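Local atomic coordinates of cystathionine beta-lyase family protein, YNBB B.subtilis ortholog (Clostridium acetobutylicum, PDB entry 3HVY), a protein that carries covalently bound pyridoxal phosphate and probably acts as a lyase on sulfur amino acids, as in the methionine gamma-lyase family, and may take part in aluminium resistance. Residues D[333-346]-D[395-407]. Residues are numbered along the deposited sequence; the frame is centred on the assembly and turned at random.
Sequences IIQAIKFNDEKKLI and APIREPYIGYLQG
Gln335 and Leu405 exchange two backbone hydrogen bonds, Gln335 N to Leu405 O at 2.9 Å and Leu405 N to Gln335 O at 2.8 Å, and Ile337 and Gly403 repeat the exchange two residues on. Strands 334-338 and 402-406 thus illustrate antiparallel pairing, their axes 156° apart. Beyond the regular pairs, Phe339 N still reaches Tyr401 O, although it stands well above that carbonyl's plane; a weaker bond from Asn340 N to Pro400 O follows. At the opposite end a water accepts from Gly407 N and donates to Ile333 O, linking the two segments where direct pairing stops.

Where the strand gives way to helix 342-354, side chains take over, and Leu345 shows how. Its CB lies beside CB of Tyr401. CG stands anti to the backbone N (chi1 174°), carrying the fork to the other segment; from it CD1 packs on Gly403 CA and, at 3.6 Å, on Ala395 CB, whereas CD2 touches Tyr401 CB and reaches Ile397 CD1 at 3.9 Å. Gly403, having no side chain, lets Leu345 CD1 and the Phe339 ring come close, with Phe339 CE2 4.0 Å from Gly403 CA. The Tyr401 ring lies against the helix start, Glu342 CB over one face in a CH-pi contact 4.0 Å from the centroid, while Arg398 C and Glu399 N back the other. A water in the ring plane binds Tyr401 OH at 2.6 Å and donates weakly to Glu342 OE1. The helix is N-capped by Asp341, whose OD2 accepts from Lys344 N.

Within the five-stranded antiparallel sheet, strand 334-338 runs between 321-323 and 402-406, with 392-396 beyond. Helices 287-317 and 342-354 pack on the face bearing Ile337 and Leu405; on the other, Tyr404 meets Tyr188 and bonds through OH to Gly189 O.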
loop_
_atom_site.group_PDB
_atom_site.type_symbol
_atom_site.label_atom_id
_atom_site.label_comp_id
_atom_site.label_asym_id
_atom_site.label_seq_id
_atom_site.Cartn_x
_atom_site.Cartn_y
_atom_site.Cartn_z
ATOM N N ILE D 333 25.574 -16.554 -2.900
ATOM C CA ILE D 333 24.888 -16.853 -4.172
ATOM C C ILE D 333 25.626 -16.363 -5.429
ATOM O O ILE D 333 25.108 -16.461 -6.538
ATOM C CB ILE D 333 23.427 -16.308 -4.216
ATOM C CG1 ILE D 333 23.374 -14.796 -4.053
ATOM C CG2 ILE D 333 22.517 -16.988 -3.148
ATOM C CD1 ILE D 333 22.035 -14.162 -4.469
ATOM N N ILE D 334 26.839 -15.888 -5.266
ATOM C CA ILE D 334 27.556 -15.281 -6.375
ATOM C C ILE D 334 28.379 -16.298 -7.176
ATOM O O ILE D 334 28.965 -17.205 -6.589
ATOM C CB ILE D 334 28.551 -14.227 -5.889
ATOM C CG1 ILE D 334 27.873 -13.202 -4.966
ATOM C CG2 ILE D 334 29.252 -13.539 -7.090
ATOM C CD1 ILE D 334 26.671 -12.582 -5.569
ATOM N N GLN D 335 28.424 -16.108 -8.515
ATOM C CA GLN D 335 29.220 -16.922 -9.398
ATOM C C GLN D 335 29.991 -15.989 -10.290
ATOM O O GLN D 335 29.390 -15.130 -10.926
ATOM C CB GLN D 335 28.368 -17.786 -10.322
ATOM C CG GLN D 335 29.179 -18.763 -11.180
ATOM C CD GLN D 335 30.071 -19.670 -10.338
ATOM O OE1 GLN D 335 29.589 -20.305 -9.416
ATOM N NE2 GLN D 335 31.370 -19.750 -10.676
ATOM N N ALA D 336 31.298 -16.205 -10.375
ATOM C CA ALA D 336 32.207 -15.436 -11.252
ATOM C C ALA D 336 32.643 -16.296 -12.445
ATOM O O ALA D 336 32.799 -17.513 -12.317
ATOM C CB ALA D 336 33.444 -14.900 -10.445
ATOM N N ILE D 337 32.819 -15.657 -13.598
ATOM C CA ILE D 337 33.193 -16.325 -14.824
ATOM C C ILE D 337 34.300 -15.450 -15.479
ATOM O O ILE D 337 34.074 -14.263 -15.692
ATOM C CB ILE D 337 32.010 -16.398 -15.811
ATOM C CG1 ILE D 337 30.722 -16.967 -15.149
ATOM C CG2 ILE D 337 32.424 -17.174 -17.108
ATOM C CD1 ILE D 337 29.466 -16.780 -16.010
ATOM N N LYS D 338 35.476 -16.012 -15.737
ATOM C CA LYS D 338 36.567 -15.263 -16.397
ATOM C C LYS D 338 36.417 -15.403 -17.916
ATOM O O LYS D 338 36.803 -16.392 -18.502
ATOM C CB LYS D 338 37.912 -15.765 -15.914
ATOM C CG LYS D 338 39.113 -14.955 -16.367
ATOM C CD LYS D 338 40.431 -15.476 -15.803
ATOM C CE LYS D 338 40.498 -15.338 -14.265
ATOM N NZ LYS D 338 41.850 -15.614 -13.678
ATOM N N PHE D 339 35.835 -14.399 -18.550
ATOM C CA PHE D 339 35.595 -14.471 -19.993
ATOM C C PHE D 339 36.887 -14.294 -20.808
ATOM O O PHE D 339 36.998 -14.847 -21.893
ATOM C CB PHE D 339 34.508 -13.469 -20.403
ATOM C CG PHE D 339 33.145 -13.824 -19.893
ATOM C CD1 PHE D 339 32.362 -14.742 -20.570
ATOM C CD2 PHE D 339 32.677 -13.295 -18.717
ATOM C CE1 PHE D 339 31.136 -15.084 -20.108
ATOM C CE2 PHE D 339 31.439 -13.614 -18.244
ATOM C CZ PHE D 339 30.664 -14.514 -18.940
ATOM N N ASN D 340 37.852 -13.552 -20.261
ATOM C CA ASN D 340 39.151 -13.273 -20.904
ATOM C C ASN D 340 38.980 -12.550 -22.232
ATOM O O ASN D 340 39.830 -12.670 -23.122
ATOM C CB ASN D 340 39.977 -14.547 -21.138
ATOM C CG ASN D 340 40.795 -14.950 -19.945
ATOM O OD1 ASN D 340 41.426 -14.110 -19.289
ATOM N ND2 ASN D 340 40.800 -16.264 -19.645
ATOM N N ASP D 341 37.876 -11.821 -22.370
ATOM C CA ASP D 341 37.547 -11.164 -23.604
ATOM C C ASP D 341 36.392 -10.188 -23.333
ATOM O O ASP D 341 35.358 -10.564 -22.765
ATOM C CB ASP D 341 37.187 -12.215 -24.681
ATOM C CG ASP D 341 36.864 -11.593 -26.026
ATOM O OD1 ASP D 341 37.796 -11.118 -26.716
ATOM O OD2 ASP D 341 35.677 -11.574 -26.390
ATOM N N GLU D 342 36.563 -8.943 -23.774
ATOM C CA GLU D 342 35.599 -7.911 -23.509
ATOM C C GLU D 342 34.263 -8.168 -24.196
ATOM O O GLU D 342 33.220 -8.046 -23.580
ATOM C CB GLU D 342 36.156 -6.556 -23.903
ATOM C CG GLU D 342 35.232 -5.402 -23.536
ATOM C CD GLU D 342 35.881 -4.034 -23.733
ATOM O OE1 GLU D 342 37.047 -4.002 -24.180
ATOM O OE2 GLU D 342 35.230 -3.000 -23.423
ATOM N N LYS D 343 34.291 -8.576 -25.446
ATOM C CA LYS D 343 33.056 -8.804 -26.163
ATOM C C LYS D 343 32.249 -9.909 -25.509
ATOM O O LYS D 343 31.040 -9.763 -25.315
ATOM C CB LYS D 343 33.314 -9.203 -27.583
ATOM C CG LYS D 343 32.048 -9.407 -28.389
ATOM C CD LYS D 343 32.329 -9.480 -29.889
ATOM C CE LYS D 343 31.084 -9.208 -30.729
ATOM N NZ LYS D 343 30.005 -10.232 -30.564
ATOM N N LYS D 344 32.918 -11.019 -25.208
ATOM C CA LYS D 344 32.252 -12.183 -24.569
ATOM C C LYS D 344 31.557 -11.797 -23.260
ATOM O O LYS D 344 30.415 -12.188 -22.993
ATOM C CB LYS D 344 33.250 -13.327 -24.362
ATOM C CG LYS D 344 33.695 -13.995 -25.645
ATOM C CD LYS D 344 34.774 -15.013 -25.343
ATOM C CE LYS D 344 35.208 -15.771 -26.562
ATOM N NZ LYS D 344 36.312 -16.683 -26.175
ATOM N N LEU D 345 32.248 -11.006 -22.448
ATOM C CA LEU D 345 31.680 -10.526 -21.209
ATOM C C LEU D 345 30.397 -9.737 -21.436
ATOM O O LEU D 345 29.386 -9.942 -20.750
ATOM C CB LEU D 345 32.692 -9.637 -20.495
ATOM C CG LEU D 345 32.276 -8.890 -19.222
ATOM C CD1 LEU D 345 31.693 -9.790 -18.151
ATOM C CD2 LEU D 345 33.471 -8.106 -18.669
ATOM N N ILE D 346 30.463 -8.805 -22.375
ATOM C CA ILE D 346 29.360 -7.888 -22.601
ATOM C C ILE D 346 28.202 -8.636 -23.194
ATOM O O ILE D 346 27.069 -8.503 -22.729
ATOM C CB ILE D 346 29.783 -6.705 -23.481
ATOM C CG1 ILE D 346 30.679 -5.763 -22.637
ATOM C CG2 ILE D 346 28.558 -6.006 -24.055
ATOM C CD1 ILE D 346 31.574 -4.852 -23.477
ATOM N N ALA D 395 29.543 -6.372 -14.009
ATOM C CA ALA D 395 30.958 -6.504 -14.213
ATOM C C ALA D 395 31.602 -5.166 -14.468
ATOM O O ALA D 395 31.094 -4.389 -15.261
ATOM C CB ALA D 395 31.226 -7.419 -15.429
ATOM N N PRO D 396 32.724 -4.901 -13.812
ATOM C CA PRO D 396 33.564 -3.803 -14.314
ATOM C C PRO D 396 34.242 -4.205 -15.598
ATOM O O PRO D 396 34.660 -5.354 -15.757
ATOM C CB PRO D 396 34.614 -3.648 -13.232
ATOM C CG PRO D 396 34.683 -4.955 -12.568
ATOM C CD PRO D 396 33.291 -5.517 -12.606
ATOM N N ILE D 397 34.398 -3.264 -16.527
ATOM C CA ILE D 397 35.021 -3.596 -17.797
ATOM C C ILE D 397 36.523 -3.379 -17.659
ATOM O O ILE D 397 37.022 -2.258 -17.805
ATOM C CB ILE D 397 34.438 -2.771 -18.957
ATOM C CG1 ILE D 397 32.922 -2.975 -19.045
ATOM C CG2 ILE D 397 35.036 -3.203 -20.278
ATOM C CD1 ILE D 397 32.564 -4.386 -19.510
ATOM N N ARG D 398 37.220 -4.461 -17.320
ATOM C CA ARG D 398 38.685 -4.461 -17.235
ATOM C C ARG D 398 39.148 -5.898 -17.326
ATOM O O ARG D 398 38.396 -6.841 -16.943
ATOM C CB ARG D 398 39.173 -3.866 -15.921
ATOM C CG ARG D 398 38.393 -4.301 -14.681
ATOM C CD ARG D 398 39.196 -4.010 -13.430
ATOM N NE ARG D 398 38.392 -3.530 -12.301
ATOM C CZ ARG D 398 37.997 -4.250 -11.243
ATOM N NH1 ARG D 398 38.279 -5.553 -11.105
ATOM N NH2 ARG D 398 37.291 -3.651 -10.294
ATOM N N GLU D 399 40.362 -6.061 -17.831
ATOM C CA GLU D 399 41.045 -7.375 -17.932
ATOM C C GLU D 399 41.040 -7.979 -16.561
ATOM O O GLU D 399 41.088 -7.253 -15.591
ATOM C CB GLU D 399 42.506 -7.236 -18.416
ATOM C CG GLU D 399 42.670 -7.113 -19.934
ATOM N N PRO D 400 40.877 -9.306 -16.460
ATOM C CA PRO D 400 40.668 -10.264 -17.521
ATOM C C PRO D 400 39.162 -10.515 -17.795
ATOM O O PRO D 400 38.797 -11.630 -18.154
ATOM C CB PRO D 400 41.354 -11.511 -16.966
ATOM C CG PRO D 400 41.110 -11.403 -15.471
ATOM C CD PRO D 400 40.898 -9.961 -15.137
ATOM N N TYR D 401 38.318 -9.492 -17.599
ATOM C CA TYR D 401 36.888 -9.529 -18.003
ATOM C C TYR D 401 36.110 -10.648 -17.330
ATOM O O TYR D 401 35.515 -11.518 -17.977
ATOM C CB TYR D 401 36.746 -9.583 -19.530
ATOM C CG TYR D 401 37.558 -8.479 -20.192
ATOM C CD1 TYR D 401 37.144 -7.160 -20.113
ATOM C CD2 TYR D 401 38.782 -8.755 -20.793
ATOM C CE1 TYR D 401 37.918 -6.127 -20.664
ATOM C CE2 TYR D 401 39.563 -7.751 -21.322
ATOM C CZ TYR D 401 39.124 -6.436 -21.268
ATOM O OH TYR D 401 39.897 -5.438 -21.842
ATOM N N ILE D 402 36.118 -10.558 -16.006
ATOM C CA ILE D 402 35.381 -11.438 -15.166
ATOM C C ILE D 402 34.000 -10.878 -15.042
ATOM O O ILE D 402 33.805 -9.684 -14.800
ATOM C CB ILE D 402 35.987 -11.486 -13.766
ATOM C CG1 ILE D 402 37.407 -12.083 -13.802
ATOM C CG2 ILE D 402 35.051 -12.281 -12.820
ATOM C CD1 ILE D 402 38.295 -11.692 -12.652
ATOM N N GLY D 403 33.005 -11.755 -15.153
ATOM C CA GLY D 403 31.643 -11.348 -14.926
ATOM C C GLY D 403 31.045 -12.022 -13.715
ATOM O O GLY D 403 31.415 -13.167 -13.359
ATOM N N TYR D 404 30.063 -11.350 -13.112
ATOM C CA TYR D 404 29.482 -11.847 -11.884
ATOM C C TYR D 404 27.999 -12.015 -12.050
ATOM O O TYR D 404 27.311 -11.055 -12.362
ATOM C CB TYR D 404 29.808 -10.904 -10.733
ATOM C CG TYR D 404 31.292 -10.658 -10.594
ATOM C CD1 TYR D 404 32.075 -11.411 -9.744
ATOM C CD2 TYR D 404 31.904 -9.686 -11.335
ATOM C CE1 TYR D 404 33.445 -11.174 -9.649
ATOM C CE2 TYR D 404 33.237 -9.467 -11.253
ATOM C CZ TYR D 404 34.011 -10.217 -10.404
ATOM O OH TYR D 404 35.390 -9.981 -10.318
ATOM N N LEU D 405 27.531 -13.250 -11.858
ATOM C CA LEU D 405 26.131 -13.623 -11.975
ATOM C C LEU D 405 25.613 -13.966 -10.600
ATOM O O LEU D 405 26.302 -14.579 -9.805
ATOM C CB LEU D 405 25.983 -14.867 -12.872
ATOM C CG LEU D 405 24.559 -15.415 -13.052
ATOM C CD1 LEU D 405 23.942 -14.754 -14.234
ATOM C CD2 LEU D 405 24.498 -16.907 -13.243
ATOM N N GLN D 406 24.419 -13.514 -10.291
ATOM C CA GLN D 406 23.773 -13.923 -9.057
ATOM C C GLN D 406 22.278 -13.873 -9.155
ATOM O O GLN D 406 21.727 -13.117 -9.931
ATOM C CB GLN D 406 24.199 -13.118 -7.845
ATOM C CG GLN D 406 23.829 -11.696 -7.864
ATOM C CD GLN D 406 24.755 -10.918 -8.698
ATOM O OE1 GLN D 406 25.966 -11.001 -8.523
ATOM N NE2 GLN D 406 24.213 -10.174 -9.640
ATOM N N GLY D 407 21.631 -14.729 -8.382
ATOM C CA GLY D 407 20.198 -14.696 -8.253
ATOM C C GLY D 407 19.476 -15.642 -9.159
ATOM O O GLY D 407 20.073 -16.297 -9.976
HETATM O O HOH W 1 23.018 -17.267 -7.968
HETATM O O HOH W 2 38.808 -3.135 -21.441
#